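Local coordinates for muconate lactonizing enzyme (PDB 3I4K), which belongs to the enolase superfamily, as a muconate lactonizing enzyme-like protein that carries a magnesium ion in its barrel domain, at residues S167-M172 against R198-A203. Numbering follows the deposited sequence.
Sequences SFKLKM and RIDINA. With MG (magnesium ion), chain J; ACY (acetic acid), chain I.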
loop_
_atom_site.group_PDB
_atom_site.type_symbol
_atom_site.label_atom_id
_atom_site.label_comp_id
_atom_site.label_asym_id
_atom_site.label_seq_id
_atom_site.Cartn_x
_atom_site.Cartn_y
_atom_site.Cartn_z
ATOM N N SER A 167 -19.313 21.084 -4.429
ATOM C CA SER A 167 -19.258 20.295 -5.651
ATOM C C SER A 167 -20.443 19.332 -5.726
ATOM O O SER A 167 -20.863 18.749 -4.713
ATOM C CB SER A 167 -17.936 19.508 -5.733
ATOM O OG SER A 167 -17.912 18.425 -4.814
ATOM N N PHE A 168 -20.965 19.170 -6.939
ATOM C CA PHE A 168 -22.103 18.297 -7.193
ATOM C C PHE A 168 -21.867 17.355 -8.373
ATOM O O PHE A 168 -21.317 17.743 -9.402
ATOM C CB PHE A 168 -23.345 19.154 -7.445
ATOM C CG PHE A 168 -23.810 19.901 -6.233
ATOM C CD1 PHE A 168 -24.615 19.274 -5.282
ATOM C CD2 PHE A 168 -23.404 21.214 -6.012
ATOM C CE1 PHE A 168 -25.008 19.944 -4.127
ATOM C CE2 PHE A 168 -23.790 21.892 -4.863
ATOM C CZ PHE A 168 -24.593 21.256 -3.918
ATOM N N LYS A 169 -22.296 16.112 -8.201
ATOM C CA LYS A 169 -22.165 15.076 -9.221
ATOM C C LYS A 169 -23.565 14.711 -9.738
ATOM O O LYS A 169 -24.453 14.350 -8.954
ATOM C CB LYS A 169 -21.482 13.857 -8.605
ATOM C CG LYS A 169 -21.465 12.601 -9.446
ATOM C CD LYS A 169 -20.824 11.487 -8.640
ATOM C CE LYS A 169 -21.144 10.128 -9.194
ATOM N NZ LYS A 169 -20.371 9.093 -8.460
ATOM N N LEU A 170 -23.750 14.812 -11.054
ATOM C CA LEU A 170 -25.028 14.512 -11.701
ATOM C C LEU A 170 -25.014 13.189 -12.470
ATOM O O LEU A 170 -24.305 13.049 -13.472
ATOM C CB LEU A 170 -25.388 15.632 -12.676
ATOM C CG LEU A 170 -25.475 17.045 -12.102
ATOM C CD1 LEU A 170 -25.502 18.068 -13.219
ATOM C CD2 LEU A 170 -26.715 17.144 -11.247
ATOM N N LYS A 171 -25.802 12.223 -12.010
ATOM C CA LYS A 171 -25.877 10.935 -12.685
ATOM C C LYS A 171 -26.628 11.135 -14.006
ATOM O O LYS A 171 -27.523 11.972 -14.091
ATOM C CB LYS A 171 -26.602 9.910 -11.798
ATOM C CG LYS A 171 -25.774 9.409 -10.601
ATOM C CD LYS A 171 -26.621 8.623 -9.593
ATOM C CE LYS A 171 -25.775 7.829 -8.586
ATOM N NZ LYS A 171 -24.895 8.618 -7.672
HETATM N N MSE A 172 -26.241 10.385 -15.032
HETATM C CA MSE A 172 -26.864 10.463 -16.351
HETATM C C MSE A 172 -26.973 9.051 -16.905
HETATM O O MSE A 172 -26.586 8.092 -16.249
HETATM C CB MSE A 172 -26.000 11.266 -17.323
HETATM C CG MSE A 172 -25.597 12.651 -16.874
HETATM SE SE MSE A 172 -24.482 13.493 -18.245
HETATM C CE MSE A 172 -25.860 13.861 -19.573
ATOM N N ARG A 198 -19.788 17.766 -11.873
ATOM C CA ARG A 198 -19.263 16.528 -12.442
ATOM C C ARG A 198 -20.459 15.671 -12.850
ATOM O O ARG A 198 -21.563 15.866 -12.334
ATOM C CB ARG A 198 -18.459 15.723 -11.412
ATOM C CG ARG A 198 -17.345 16.463 -10.710
ATOM C CD ARG A 198 -17.888 17.239 -9.534
ATOM N NE ARG A 198 -16.829 17.944 -8.829
ATOM C CZ ARG A 198 -16.013 17.379 -7.955
ATOM N NH1 ARG A 198 -16.131 16.087 -7.668
ATOM N NH2 ARG A 198 -15.083 18.114 -7.361
ATOM N N ILE A 199 -20.243 14.741 -13.781
ATOM C CA ILE A 199 -21.300 13.827 -14.198
ATOM C C ILE A 199 -20.801 12.390 -14.069
ATOM O O ILE A 199 -19.615 12.152 -13.818
ATOM C CB ILE A 199 -21.783 14.101 -15.645
ATOM C CG1 ILE A 199 -20.627 13.982 -16.636
ATOM C CG2 ILE A 199 -22.435 15.464 -15.722
ATOM C CD1 ILE A 199 -20.405 12.567 -17.125
ATOM N N ASP A 200 -21.717 11.439 -14.205
ATOM C CA ASP A 200 -21.391 10.020 -14.105
ATOM C C ASP A 200 -22.482 9.275 -14.870
ATOM O O ASP A 200 -23.662 9.362 -14.516
ATOM C CB ASP A 200 -21.368 9.587 -12.632
ATOM C CG ASP A 200 -20.957 8.135 -12.455
ATOM O OD1 ASP A 200 -20.712 7.469 -13.477
ATOM O OD2 ASP A 200 -20.879 7.648 -11.300
ATOM N N ILE A 201 -22.090 8.563 -15.925
ATOM C CA ILE A 201 -23.046 7.832 -16.743
ATOM C C ILE A 201 -23.018 6.332 -16.485
ATOM O O ILE A 201 -23.689 5.556 -17.173
ATOM C CB ILE A 201 -22.787 8.093 -18.231
ATOM C CG1 ILE A 201 -22.350 9.549 -18.412
ATOM C CG2 ILE A 201 -24.079 7.863 -19.039
ATOM C CD1 ILE A 201 -22.121 9.950 -19.846
ATOM N N ASN A 202 -22.244 5.922 -15.487
ATOM C CA ASN A 202 -22.148 4.511 -15.146
ATOM C C ASN A 202 -21.952 3.593 -16.352
ATOM O O ASN A 202 -22.622 2.574 -16.486
ATOM C CB ASN A 202 -23.388 4.087 -14.352
ATOM C CG ASN A 202 -23.299 4.472 -12.887
ATOM O OD1 ASN A 202 -22.492 3.914 -12.136
ATOM N ND2 ASN A 202 -24.114 5.435 -12.474
ATOM N N ALA A 203 -21.019 3.970 -17.225
ATOM C CA ALA A 203 -20.672 3.187 -18.404
ATOM C C ALA A 203 -21.827 2.877 -19.342
ATOM O O ALA A 203 -21.711 1.970 -20.160
ATOM C CB ALA A 203 -20.011 1.875 -17.976
HETATM MG MG MG J . -19.577 6.018 -10.401
HETATM C C ACY I . -21.251 5.203 -8.539
HETATM O O ACY I . -21.218 4.579 -9.586
HETATM O OXT ACY I . -20.444 6.248 -8.356
HETATM C CH3 ACY I . -22.198 4.804 -7.435
HETATM O O HOH W 1 -19.393 5.377 -12.387
#
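Phe168, Leu170 and Met172 join Arg198 and Asp200 through four backbone hydrogen bonds of a parallel strand pair and its continuation at Met172: Arg198 N to Phe168 O (2.9 Å), Leu170 N to Arg198 O (2.7 Å), Asp200 N to Leu170 O and Met172 N to Asp200 O. The third is the most bent, 139° at the hydrogen, its donor lying above the carbonyl plane. Charged groups meet on the face of Lys169 and Asp200. Lys169 reaches there fully extended, its chi1 of 170° swinging CG away from the backbone N; its NZ makes a weak hydrogen bond within a salt bridge to Asp200 OD2 (3.2 Å), a hydrogen bond to OXT of the acetic acid (2.8 Å), and salt bridges with Glu226 and Glu329. Asp200 OD2 also binds magnesium at 2.3 Å, with Glu226 and Asp251 as further ligands; Asp200 OD1 accepts from Asn202 N in an Asx turn. With helix 177-189 the strands form a beta-alpha-beta unit of the enolase-type TIM barrel, at whose C-terminal strand ends the metal sits. Toward that helix, the selenium SE of Met172, a selenomethionine, rests 3.8 Å from Ile199 CB, and both side chains touch Val184. Back on the Lys169 face, at the start of the pairing, Ser167 CB lies over one face of the Arg198 guanidinium, offset toward its rim; Arg198 NE is hydrogen-bonded to Ser196 OG.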